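Local atomic coordinates of B-cell lymphoma 3 protein (PDB entry 1K1A), a protein that regulates transcription of NF-kappa-B target genes, inhibiting nuclear translocation of the p50 subunit in the cytoplasm and acting as a transcriptional activator in the nucleus. Residues A[11-16]-A[37-42]; A[15-20]-A[56-61]; A[24-29]-A[62-67]; A[52-57]-A[84-89]; A[70-75]-A[105-110]. All coordinates share one frame; numbering follows the deposited sequence. Where two conformers were deposited one is given.

Contact 1 of 5, residues A[11-16]-A[37-42]; sequences TPLHIA and RELDIY
Leu13 and His14, on the first turn of helix 12-18, meet Leu39 and Ile41 of the loop that follows helix 22-34. The leucine pair is buried. Leu13 CG lies anti to the backbone N (chi1 -170°), which carries the CD2 methyl out to Leu39 CD2 at 4.2 Å, the two branched side chains crossing at a slant. Leu13 CD2 also comes within 4.5 Å of Ile41 CD1. Leucine suits this place because its forked end can touch two neighbours at once, and Leu28 of helix 22-34 covers it as well. The loop side, at Ile41 and Tyr42, is the more exposed. The imidazole of His14 reaches Ile41 with its edge: NE2 donates to Ile41 O over 2.9 Å, but the N-H points well off the line, at 123°, and the bond is weak. Ile41 CG1 lies 3.9 Å from His14 NE2, while the CB of Tyr42 starts away from the helix, and the tyrosine hydroxyl bonds to Leu75 O. Pro49 and Leu52 of helix 49-55 pack on His14, and the ring is buried although its loop partner is partly exposed. Apolar contact and one weak N-H...O bond thus share the work: the buried imidazole gains a carbonyl partner, the loop carbonyl gains a partner on the helix, and the geometry is consistent with a proton on NE2.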
# COMPACT_ATOMS: atom_id res chain seq x y z
N THR A 11 -3.54 -3.06 29.80
CA THR A 11 -2.84 -3.57 28.62
C THR A 11 -1.34 -3.40 28.79
O THR A 11 -0.74 -2.50 28.20
CB THR A 11 -3.30 -2.81 27.37
OG1 THR A 11 -3.46 -1.43 27.68
CG2 THR A 11 -4.62 -3.31 26.81
N PRO A 12 -0.75 -4.28 29.58
CA PRO A 12 0.68 -4.20 29.90
C PRO A 12 1.57 -4.40 28.68
O PRO A 12 2.60 -3.74 28.56
CB PRO A 12 0.87 -5.34 30.90
CG PRO A 12 -0.24 -6.28 30.58
CD PRO A 12 -1.41 -5.40 30.28
N LEU A 13 1.17 -5.30 27.78
CA LEU A 13 1.97 -5.56 26.59
C LEU A 13 1.89 -4.37 25.65
O LEU A 13 2.89 -3.99 25.03
CB LEU A 13 1.51 -6.84 25.90
CG LEU A 13 2.39 -7.38 24.77
CD1 LEU A 13 3.85 -7.45 25.17
CD2 LEU A 13 1.88 -8.76 24.31
N HIS A 14 0.71 -3.77 25.54
CA HIS A 14 0.55 -2.59 24.70
C HIS A 14 1.49 -1.50 25.20
O HIS A 14 2.19 -0.86 24.42
CB HIS A 14 -0.89 -2.09 24.73
CG HIS A 14 -1.86 -3.03 24.08
ND1 HIS A 14 -2.43 -2.79 22.85
CD2 HIS A 14 -2.37 -4.21 24.50
CE1 HIS A 14 -3.23 -3.79 22.53
NE2 HIS A 14 -3.23 -4.66 23.52
N ILE A 15 1.50 -1.30 26.52
CA ILE A 15 2.35 -0.28 27.14
C ILE A 15 3.84 -0.53 26.90
O ILE A 15 4.57 0.39 26.53
CB ILE A 15 2.08 -0.22 28.65
CG1 ILE A 15 0.62 0.10 28.94
CG2 ILE A 15 3.03 0.76 29.33
CD1 ILE A 15 0.15 1.42 28.40
N ALA A 16 4.27 -1.76 27.11
CA ALA A 16 5.67 -2.13 26.91
C ALA A 16 6.12 -1.80 25.49
O ALA A 16 7.26 -1.39 25.27
CB ALA A 16 5.89 -3.62 27.21
N ARG A 37 -2.56 -17.34 26.73
CA ARG A 37 -3.15 -16.08 26.31
C ARG A 37 -2.71 -15.69 24.90
O ARG A 37 -1.56 -15.91 24.52
CB ARG A 37 -2.78 -14.95 27.28
CG ARG A 37 -3.01 -15.28 28.73
CD ARG A 37 -2.44 -14.25 29.69
NE ARG A 37 -2.96 -12.91 29.42
CZ ARG A 37 -2.72 -11.86 30.19
NH1 ARG A 37 -1.96 -12.00 31.28
NH2 ARG A 37 -3.23 -10.68 29.88
N GLU A 38 -3.64 -15.13 24.13
CA GLU A 38 -3.35 -14.65 22.79
C GLU A 38 -2.47 -13.41 22.85
O GLU A 38 -2.58 -12.61 23.78
CB GLU A 38 -4.65 -14.29 22.07
CG GLU A 38 -5.55 -15.47 21.75
CD GLU A 38 -4.97 -16.36 20.68
OE1 GLU A 38 -4.90 -15.93 19.50
OE2 GLU A 38 -4.57 -17.50 21.00
N LEU A 39 -1.60 -13.24 21.86
CA LEU A 39 -0.78 -12.04 21.75
C LEU A 39 -1.54 -10.97 20.99
O LEU A 39 -1.22 -9.79 21.08
CB LEU A 39 0.52 -12.35 21.01
CG LEU A 39 1.53 -13.25 21.70
CD1 LEU A 39 2.81 -13.30 20.89
CD2 LEU A 39 1.80 -12.75 23.10
N ASP A 40 -2.54 -11.39 20.23
CA ASP A 40 -3.36 -10.46 19.46
C ASP A 40 -4.55 -9.99 20.27
O ASP A 40 -5.70 -10.28 19.92
CB ASP A 40 -3.81 -11.10 18.15
CG ASP A 40 -2.67 -11.24 17.15
OD1 ASP A 40 -1.79 -10.34 17.11
OD2 ASP A 40 -2.58 -12.20 16.36
N ILE A 41 -4.27 -9.28 21.36
CA ILE A 41 -5.29 -8.73 22.22
C ILE A 41 -5.51 -7.27 21.89
O ILE A 41 -4.56 -6.50 21.75
CB ILE A 41 -4.91 -8.89 23.70
CG1 ILE A 41 -3.45 -8.49 23.94
CG2 ILE A 41 -5.14 -10.33 24.16
CD1 ILE A 41 -2.51 -9.67 24.02
N TYR A 42 -6.76 -6.89 21.75
CA TYR A 42 -7.11 -5.52 21.39
C TYR A 42 -7.25 -4.59 22.59
O TYR A 42 -7.74 -4.99 23.64
CB TYR A 42 -8.44 -5.54 20.63
CG TYR A 42 -8.37 -6.09 19.22
CD1 TYR A 42 -7.71 -5.40 18.22
CD2 TYR A 42 -9.00 -7.29 18.89
CE1 TYR A 42 -7.66 -5.88 16.92
CE2 TYR A 42 -8.96 -7.78 17.59
CZ TYR A 42 -8.29 -7.06 16.60
OH TYR A 42 -8.24 -7.53 15.31

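Contact 2 of 5, residues A[15-20]-A[56-61]; sequences IAVVQG and TTLPSV
Val17, Thr56 and Leu58 bury the most surface where the end of helix 12-18 meets the turn leading into helix 59-67. Val17 gives the largest share. Its CG2 methyl lies 4.1 Å from Val61 CG1 in the conformer given, the two side chains being inclined to each other, and its CG1 faces Leu58 CD1 at 4.3 Å. CG1 stands anti to the backbone N (chi1 170°), which sets the two methyls of Val17 toward different partners; a beta-branched residue suits a site with neighbours on two sides. Leu58 sends CD1 over the helix end, 3.1 Å from Val17 O and 4.0 Å from Gly20 CA. That carbonyl is already in use, since Gly20 N bonds back to Val17 O in the Schellman motif that closes the helix. Gly20 has a positive phi of 63°, a conformation that glycine adopts with little strain. Thr56 lies at the more exposed margin, where its OG1 comes 4.2 Å from Val18 CG2, the two side chains crossing at about a right angle. The hydroxyl bonds to Leu52 O, one turn earlier, so what Thr56 offers Val18 is mainly van der Waals contact. No hydrogen bond spans the two segments. The chemistry is thus that of hydrophobic packing between successive ankyrin repeats, with Val17 O and Thr56 OG1 each bonded close by in its own part of the chain.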
# COMPACT_ATOMS: atom_id res chain seq x y z
N ILE A 15 1.50 -1.30 26.52
CA ILE A 15 2.35 -0.28 27.14
C ILE A 15 3.84 -0.53 26.90
O ILE A 15 4.57 0.39 26.53
CB ILE A 15 2.08 -0.22 28.65
CG1 ILE A 15 0.62 0.10 28.94
CG2 ILE A 15 3.03 0.76 29.33
CD1 ILE A 15 0.15 1.42 28.40
N ALA A 16 4.27 -1.76 27.11
CA ALA A 16 5.67 -2.13 26.91
C ALA A 16 6.12 -1.80 25.49
O ALA A 16 7.26 -1.39 25.27
CB ALA A 16 5.89 -3.62 27.21
N VAL A 17 5.21 -1.97 24.52
CA VAL A 17 5.54 -1.70 23.13
C VAL A 17 5.72 -0.22 22.87
O VAL A 17 6.74 0.20 22.33
CB VAL A 17 4.48 -2.26 22.17
CG1 VAL A 17 4.73 -1.74 20.74
CG2 VAL A 17 4.50 -3.76 22.19
N VAL A 18 4.75 0.58 23.28
CA VAL A 18 4.78 2.02 23.08
C VAL A 18 5.96 2.69 23.80
O VAL A 18 6.53 3.67 23.31
CB VAL A 18 3.44 2.65 23.49
CG1 VAL A 18 3.56 4.16 23.64
CG2 VAL A 18 2.38 2.30 22.47
N GLN A 19 6.37 2.12 24.94
CA GLN A 19 7.50 2.65 25.71
C GLN A 19 8.85 2.18 25.18
O GLN A 19 9.91 2.55 25.71
CB GLN A 19 7.35 2.29 27.20
CG GLN A 19 6.12 2.92 27.85
CD GLN A 19 6.07 2.69 29.35
OE1 GLN A 19 6.74 1.80 29.87
NE2 GLN A 19 5.27 3.49 30.04
N GLY A 20 8.81 1.36 24.14
CA GLY A 20 10.02 0.89 23.48
C GLY A 20 10.90 0.05 24.38
O GLY A 20 12.12 0.10 24.29
N THR A 56 4.76 2.60 16.19
CA THR A 56 5.85 3.21 16.96
C THR A 56 7.17 3.15 16.18
O THR A 56 8.14 3.81 16.54
CB THR A 56 6.04 2.50 18.33
OG1 THR A 56 4.81 2.47 19.05
CG2 THR A 56 6.94 3.33 19.25
N THR A 57 7.18 2.38 15.09
CA THR A 57 8.38 2.10 14.29
C THR A 57 9.47 1.35 15.07
O THR A 57 10.58 1.83 15.23
CB THR A 57 8.95 3.36 13.60
OG1 THR A 57 9.49 4.27 14.57
CG2 THR A 57 7.84 4.15 12.94
N LEU A 58 9.13 0.15 15.53
CA LEU A 58 10.06 -0.69 16.28
C LEU A 58 10.23 -2.03 15.58
O LEU A 58 9.61 -3.02 15.97
CB LEU A 58 9.51 -0.91 17.69
CG LEU A 58 9.38 0.33 18.57
CD1 LEU A 58 8.54 0.03 19.81
CD2 LEU A 58 10.77 0.84 18.97
N PRO A 59 11.07 -2.07 14.56
CA PRO A 59 11.27 -3.30 13.77
C PRO A 59 11.67 -4.52 14.62
O PRO A 59 11.18 -5.62 14.37
CB PRO A 59 12.39 -2.91 12.80
CG PRO A 59 13.03 -1.70 13.42
CD PRO A 59 11.91 -0.96 14.07
N SER A 60 12.51 -4.33 15.64
CA SER A 60 12.90 -5.46 16.49
C SER A 60 11.73 -6.05 17.26
O SER A 60 11.68 -7.26 17.49
CB SER A 60 13.99 -5.05 17.47
OG SER A 60 15.21 -4.79 16.81
N VAL A 61 10.80 -5.20 17.68
CA VAL A 61 9.61 -5.66 18.39
C VAL A 61 8.67 -6.39 17.43
O VAL A 61 8.07 -7.41 17.77
CB VAL A 61 8.91 -4.50 19.09
CG1 VAL A 61 7.72 -5.00 19.91
CG2 VAL A 61 9.90 -3.75 19.99

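Contact 3 of 5, residues A[24-29]-A[62-67]; sequences AVHRLV and VRLLVT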
# COMPACT_ATOMS: atom_id res chain seq x y z
N ALA A 24 11.04 -5.90 28.37
CA ALA A 24 9.73 -6.09 29.00
C ALA A 24 8.78 -6.85 28.08
O ALA A 24 8.01 -7.71 28.52
CB ALA A 24 9.13 -4.76 29.44
N VAL A 25 8.85 -6.53 26.79
CA VAL A 25 8.02 -7.21 25.79
C VAL A 25 8.31 -8.70 25.80
O VAL A 25 7.39 -9.52 25.84
CB VAL A 25 8.26 -6.65 24.39
CG1 VAL A 25 7.60 -7.53 23.32
CG2 VAL A 25 7.75 -5.22 24.31
N HIS A 26 9.59 -9.04 25.76
CA HIS A 26 10.01 -10.43 25.78
C HIS A 26 9.47 -11.14 27.03
O HIS A 26 8.88 -12.22 26.94
CB HIS A 26 11.54 -10.51 25.76
CG HIS A 26 12.07 -11.83 25.27
ND1 HIS A 26 12.37 -12.07 23.95
CD2 HIS A 26 12.37 -12.97 25.94
CE1 HIS A 26 12.82 -13.30 23.82
NE2 HIS A 26 12.84 -13.87 25.02
N ARG A 27 9.66 -10.52 28.19
CA ARG A 27 9.19 -11.10 29.44
C ARG A 27 7.68 -11.36 29.39
O ARG A 27 7.21 -12.45 29.74
CB ARG A 27 9.54 -10.18 30.61
CG ARG A 27 8.68 -10.39 31.86
CD ARG A 27 9.20 -9.63 33.09
NE ARG A 27 8.57 -8.32 33.33
CZ ARG A 27 8.12 -7.49 32.39
NH1 ARG A 27 7.58 -6.33 32.74
NH2 ARG A 27 8.19 -7.81 31.11
N LEU A 28 6.93 -10.36 28.94
CA LEU A 28 5.48 -10.45 28.83
C LEU A 28 5.01 -11.49 27.80
O LEU A 28 3.99 -12.16 27.99
CB LEU A 28 4.89 -9.08 28.50
CG LEU A 28 4.85 -8.09 29.65
CD1 LEU A 28 4.47 -6.71 29.14
CD2 LEU A 28 3.87 -8.56 30.71
N VAL A 29 5.73 -11.59 26.69
CA VAL A 29 5.40 -12.59 25.68
C VAL A 29 5.54 -14.01 26.26
O VAL A 29 4.67 -14.86 26.06
CB VAL A 29 6.25 -12.42 24.41
CG1 VAL A 29 6.21 -13.69 23.56
CG2 VAL A 29 5.75 -11.20 23.61
N VAL A 62 8.55 -5.85 16.21
CA VAL A 62 7.73 -6.48 15.19
C VAL A 62 8.20 -7.93 14.98
O VAL A 62 7.39 -8.86 14.95
CB VAL A 62 7.84 -5.73 13.85
CG1 VAL A 62 7.22 -6.55 12.71
CG2 VAL A 62 7.18 -4.34 13.94
N ARG A 63 9.50 -8.10 14.83
CA ARG A 63 10.10 -9.42 14.63
C ARG A 63 9.81 -10.40 15.77
O ARG A 63 9.47 -11.56 15.55
CB ARG A 63 11.63 -9.30 14.47
CG ARG A 63 12.10 -8.70 13.13
CD ARG A 63 13.61 -8.81 12.89
NE ARG A 63 14.03 -8.04 11.71
CZ ARG A 63 14.11 -8.53 10.48
NH1 ARG A 63 13.80 -9.80 10.26
NH2 ARG A 63 14.50 -7.76 9.47
N LEU A 64 9.98 -9.92 17.00
CA LEU A 64 9.73 -10.74 18.19
C LEU A 64 8.28 -11.20 18.23
O LEU A 64 8.00 -12.39 18.42
CB LEU A 64 10.07 -9.96 19.47
CG LEU A 64 9.83 -10.66 20.82
CD1 LEU A 64 10.43 -9.84 21.96
CD2 LEU A 64 8.35 -10.92 21.08
N LEU A 65 7.37 -10.25 18.05
CA LEU A 65 5.94 -10.54 18.13
C LEU A 65 5.48 -11.50 17.04
O LEU A 65 4.74 -12.44 17.30
CB LEU A 65 5.11 -9.25 18.09
CG LEU A 65 5.18 -8.35 19.34
CD1 LEU A 65 4.38 -7.07 19.10
CD2 LEU A 65 4.66 -9.08 20.57
N VAL A 66 5.91 -11.25 15.81
CA VAL A 66 5.50 -12.11 14.69
C VAL A 66 6.06 -13.53 14.86
O VAL A 66 5.32 -14.51 14.71
CB VAL A 66 5.91 -11.51 13.35
CG1 VAL A 66 5.56 -12.49 12.20
CG2 VAL A 66 5.17 -10.17 13.16
N THR A 67 7.33 -13.64 15.23
CA THR A 67 7.93 -14.95 15.42
C THR A 67 7.26 -15.70 16.58
O THR A 67 7.18 -16.94 16.57
CB THR A 67 9.47 -14.83 15.62
OG1 THR A 67 9.76 -13.94 16.70
CG2 THR A 67 10.12 -14.13 14.43
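Leu64 points from helix 59-67 into helix 22-34 and, in the conformer given, touches Val25, His26 and Val29 with its two methyls. Its CG is anti to the backbone N (chi1 179°), which extends the side chain toward helix 22-34, where it slides past Val25 and Val29 in the opposite direction to each. CD2 meets Val29 CG2 at 3.6 Å, and CD1 lies 3.9 Å from Val25 CG1. CD1 also approaches His26, arriving at the edge of the imidazole close to its plane, 3.6 Å from ND1; this is a carbon-nitrogen van der Waals contact at the exposed border. Leu65 comes from the neighbouring position on the same helix and meets Val29 at an angle, with its CD2 3.9 Å from Val29 CG2. The valines, one turn apart, present short branched surfaces, while the longer leucines supply the reach needed to bridge axes 10.8 Å apart. Leu65 and Val29 are buried, Leu64 partly exposed. The segments run almost parallel, at 9°, as expected when the same helix recurs in consecutive repeats. Such side-by-side stacking of the second helices of ANK 1 and ANK 2 is characteristic of the ankyrin solenoid.

Contact 4 of 5, residues A[52-57]-A[84-89]; sequences LAVITT and HLACEH
The ankyrin-repeat stacking of helix 49-55 in ANK 2 on helix 82-88 in ANK 3, the first helices of their repeats, brings Val54 and Ile55 against Leu85, Ala86 and His89. The backbones come close at the middle, with Val54 CA and Ala86 CA 5.9 Å apart. The small side chain of Ala86 permits this approach: Val54 CG1, anti to its own backbone N (chi1 173°), lies 3.3 Å from Ala86 N and 3.9 Å from Ala86 CB. Leu85 CB borders the same methyl, and Val62 of helix 59-67 packs on Val54 from its own repeat. Ile55 covers a similar area nearer the surface. Its CD1 touches Leu85 CD1 at 4.2 Å, and its CG1 lies 3.6 Å from NE2 of His89, the first residue to leave the helical conformation. The imidazole lays one face over the Ile55 backbone in a CH-pi contact, with Ile55 CA 4.2 Å from the ring centroid and only 11° off the normal. An alanine in place of His89 would remove this flat cover and is likely to open a gap beside Ile55, besides depriving the bridging water of its ring partner. That water lies 2.8 Å from His89 ND1 and gives a weak, long hydrogen bond of 3.5 Å to Ile55 O.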
# COMPACT_ATOMS: atom_id res chain seq x y z
N LEU A 52 0.76 -1.64 17.25
CA LEU A 52 1.48 -0.60 17.97
C LEU A 52 2.98 -0.60 17.68
O LEU A 52 3.62 0.46 17.63
CB LEU A 52 1.21 -0.70 19.47
CG LEU A 52 -0.17 -0.18 19.87
CD1 LEU A 52 -0.40 -0.32 21.39
CD2 LEU A 52 -0.33 1.27 19.43
N ALA A 53 3.55 -1.79 17.50
CA ALA A 53 4.96 -1.91 17.18
C ALA A 53 5.27 -1.26 15.84
O ALA A 53 6.32 -0.64 15.67
CB ALA A 53 5.39 -3.36 17.18
N VAL A 54 4.36 -1.41 14.88
CA VAL A 54 4.54 -0.81 13.56
C VAL A 54 4.33 0.70 13.63
O VAL A 54 5.10 1.48 13.06
CB VAL A 54 3.56 -1.40 12.54
CG1 VAL A 54 3.64 -0.64 11.22
CG2 VAL A 54 3.83 -2.88 12.34
N ILE A 55 3.29 1.10 14.35
CA ILE A 55 2.98 2.52 14.51
C ILE A 55 4.10 3.27 15.24
O ILE A 55 4.37 4.42 14.95
CB ILE A 55 1.64 2.68 15.27
CG1 ILE A 55 0.45 2.39 14.34
CG2 ILE A 55 1.53 4.06 15.89
CD1 ILE A 55 -0.81 1.94 15.07
N THR A 56 4.76 2.60 16.19
CA THR A 56 5.85 3.21 16.96
C THR A 56 7.17 3.15 16.18
O THR A 56 8.14 3.81 16.54
CB THR A 56 6.04 2.50 18.33
OG1 THR A 56 4.81 2.47 19.05
CG2 THR A 56 6.94 3.33 19.25
N THR A 57 7.18 2.38 15.09
CA THR A 57 8.38 2.10 14.29
C THR A 57 9.47 1.35 15.07
O THR A 57 10.58 1.83 15.23
CB THR A 57 8.95 3.36 13.60
OG1 THR A 57 9.49 4.27 14.57
CG2 THR A 57 7.84 4.15 12.94
N HIS A 84 -0.41 -2.74 5.93
CA HIS A 84 -1.04 -1.47 5.60
C HIS A 84 -0.46 -0.37 6.48
O HIS A 84 -0.17 0.74 6.03
CB HIS A 84 -2.57 -1.49 5.86
CG HIS A 84 -3.37 -2.31 4.89
ND1 HIS A 84 -3.80 -1.82 3.67
CD2 HIS A 84 -3.92 -3.54 5.01
CE1 HIS A 84 -4.54 -2.74 3.06
NE2 HIS A 84 -4.63 -3.79 3.86
N LEU A 85 -0.33 -0.67 7.77
CA LEU A 85 0.15 0.33 8.73
C LEU A 85 1.61 0.69 8.49
O LEU A 85 1.99 1.86 8.63
CB LEU A 85 -0.05 -0.15 10.17
CG LEU A 85 -1.50 -0.23 10.65
CD1 LEU A 85 -1.56 -0.82 12.05
CD2 LEU A 85 -2.16 1.16 10.63
N ALA A 86 2.43 -0.29 8.12
CA ALA A 86 3.83 -0.02 7.78
C ALA A 86 3.91 0.93 6.59
O ALA A 86 4.76 1.83 6.57
CB ALA A 86 4.60 -1.30 7.51
N CYS A 87 3.03 0.76 5.61
CA CYS A 87 3.03 1.66 4.45
C CYS A 87 2.47 3.08 4.75
O CYS A 87 3.03 4.08 4.28
CB CYS A 87 2.34 1.02 3.25
SG CYS A 87 3.12 -0.49 2.67
N GLU A 88 1.40 3.20 5.52
CA GLU A 88 0.93 4.54 5.82
C GLU A 88 1.94 5.28 6.71
O GLU A 88 1.98 6.51 6.72
CB GLU A 88 -0.48 4.54 6.41
CG GLU A 88 -0.63 3.87 7.75
CD GLU A 88 -1.99 4.13 8.39
OE1 GLU A 88 -2.41 5.31 8.46
OE2 GLU A 88 -2.64 3.16 8.82
N HIS A 89 2.79 4.54 7.42
CA HIS A 89 3.80 5.18 8.27
C HIS A 89 5.15 5.28 7.58
O HIS A 89 6.17 5.54 8.23
CB HIS A 89 3.93 4.45 9.61
CG HIS A 89 2.83 4.77 10.57
ND1 HIS A 89 2.94 5.76 11.53
CD2 HIS A 89 1.59 4.24 10.72
CE1 HIS A 89 1.82 5.81 12.23
NE2 HIS A 89 0.98 4.90 11.76
O HOH W 1 5.35 6.72 12.57

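Contact 5 of 5, residues A[70-75]-A[105-110]; sequences ASPMAL and GTLDLE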
# COMPACT_ATOMS: atom_id res chain seq x y z
N ALA A 70 2.06 -13.73 16.81
CA ALA A 70 1.12 -12.63 16.55
C ALA A 70 0.81 -12.59 15.05
O ALA A 70 1.72 -12.68 14.23
CB ALA A 70 1.69 -11.30 17.01
N SER A 71 -0.46 -12.43 14.71
CA SER A 71 -0.89 -12.49 13.31
C SER A 71 -0.72 -11.17 12.56
O SER A 71 -1.21 -10.13 12.98
CB SER A 71 -2.35 -12.93 13.22
OG SER A 71 -2.82 -12.89 11.87
N PRO A 72 -0.04 -11.24 11.42
CA PRO A 72 0.11 -10.09 10.53
C PRO A 72 -1.22 -9.71 9.88
O PRO A 72 -1.32 -8.63 9.31
CB PRO A 72 1.09 -10.59 9.46
CG PRO A 72 1.73 -11.79 10.06
CD PRO A 72 0.66 -12.43 10.90
N MET A 73 -2.23 -10.59 9.95
CA MET A 73 -3.52 -10.29 9.33
C MET A 73 -4.60 -9.73 10.28
O MET A 73 -5.70 -9.42 9.85
CB MET A 73 -4.08 -11.51 8.58
CG MET A 73 -3.19 -12.01 7.44
SD MET A 73 -2.99 -10.81 6.11
CE MET A 73 -4.66 -10.81 5.41
N ALA A 74 -4.29 -9.61 11.58
CA ALA A 74 -5.26 -9.02 12.52
C ALA A 74 -5.59 -7.61 12.05
O ALA A 74 -4.69 -6.85 11.68
CB ALA A 74 -4.70 -9.00 13.94
N LEU A 75 -6.87 -7.26 12.06
CA LEU A 75 -7.30 -5.96 11.55
C LEU A 75 -7.43 -4.90 12.64
O LEU A 75 -7.91 -5.20 13.72
CB LEU A 75 -8.65 -6.10 10.84
CG LEU A 75 -8.67 -7.14 9.73
CD1 LEU A 75 -10.04 -7.14 9.04
CD2 LEU A 75 -7.56 -6.85 8.74
N GLY A 105 2.62 -18.51 3.99
CA GLY A 105 1.18 -18.70 3.86
C GLY A 105 0.31 -18.02 4.91
O GLY A 105 -0.89 -18.30 4.99
N THR A 106 0.88 -17.13 5.72
CA THR A 106 0.07 -16.44 6.73
C THR A 106 -0.16 -14.96 6.40
O THR A 106 -1.06 -14.34 6.95
CB THR A 106 0.69 -16.58 8.14
OG1 THR A 106 1.91 -15.84 8.21
CG2 THR A 106 1.12 -18.03 8.40
N LEU A 107 0.65 -14.40 5.53
CA LEU A 107 0.54 -12.98 5.19
C LEU A 107 0.10 -12.81 3.74
O LEU A 107 0.72 -13.36 2.84
CB LEU A 107 1.87 -12.27 5.44
CG LEU A 107 1.88 -10.75 5.62
CD1 LEU A 107 3.18 -10.29 6.29
CD2 LEU A 107 1.67 -10.04 4.30
N ASP A 108 -0.96 -12.03 3.52
CA ASP A 108 -1.51 -11.84 2.17
C ASP A 108 -1.45 -10.37 1.80
O ASP A 108 -2.14 -9.55 2.40
CB ASP A 108 -2.97 -12.31 2.14
CG ASP A 108 -3.51 -12.50 0.73
OD1 ASP A 108 -2.95 -11.91 -0.24
OD2 ASP A 108 -4.49 -13.24 0.49
N LEU A 109 -0.62 -10.04 0.81
CA LEU A 109 -0.47 -8.63 0.43
C LEU A 109 -1.64 -8.10 -0.37
O LEU A 109 -1.70 -6.91 -0.70
CB LEU A 109 0.85 -8.39 -0.31
CG LEU A 109 2.13 -8.60 0.52
CD1 LEU A 109 3.37 -8.56 -0.36
CD2 LEU A 109 2.24 -7.57 1.65
N GLU A 110 -2.59 -8.97 -0.69
CA GLU A 110 -3.78 -8.52 -1.42
C GLU A 110 -4.90 -8.10 -0.47
O GLU A 110 -5.99 -7.74 -0.90
CB GLU A 110 -4.25 -9.59 -2.40
CG GLU A 110 -3.27 -9.82 -3.54
CD GLU A 110 -2.53 -8.55 -3.94
OE1 GLU A 110 -1.28 -8.56 -3.93
OE2 GLU A 110 -3.19 -7.53 -4.27
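Pro72 and Met73 carry this contact with Thr106, Leu107 and Asp108, between the loop after helix 59-67 and the loop after helix 92-101. Just before them, Ser71 opens a type I beta turn that ends at Ala74, and its OG accepts from Met73 N at 3.1 Å, an ST turn that fixes the backbone where Met73 branches off. Serine suits the place because its short hydroxyl folds back on its own chain; Ser71 N is bonded in turn to Asp40 of the preceding loop. Pro72 follows, its ring-restricted phi matching the second position of such a turn, and its buried ring sets CB 3.8 Å from Leu107 CD1. Leu107 is backed by Leu99 of helix 92-101. Met73 comes next and buries more surface than any other residue here. Its chain bends at both chi2 (-63°) and chi3 (-69°), curling along the opposite backbone: CG lies 3.2 Å from Thr106 O, and CE is 4.0 Å from Asp108 CB. Between them SD accepts a weak hydrogen bond from Asp108 N, long at 3.5 Å but nearly straight at 164°. Thioether sulfur is a soft, poor acceptor, which fits so long a bond. A valine in place of Met73 would be too short to follow this path and would probably leave Asp108 N without its sulfur partner. Within the second loop, Asp108 OD1 accepts from Glu110 N at 3.0 Å, an Asx turn. Loops set side by side from one repeat to the next, here ANK 2 and ANK 3, are typical of the ankyrin repeat stack.

The five contacts step along the N-terminal part of the solenoid, from ANK 1 into ANK 3. Contacts 1 and 2 both use helix 12-18, and their centres lie about 12 Å apart; contact 3, its centre about 10 Å from each of theirs, joins the second helices of ANK 1 and ANK 2 and shares helix 59-67 with contact 2. Contact 4 joins the first helices of ANK 2 and ANK 3, and contact 5 their loops, the two centres about 14 Å apart. Contact 1 closes before contacts 4 and 5 open, whereas contacts 4 and 5 alternate along the chain. Helix packing thus recurs at successive repeats, while Asp40-Ser71 and Tyr42-Leu75 hydrogen bonds tie the loops of contacts 1 and 5 into one elongated domain.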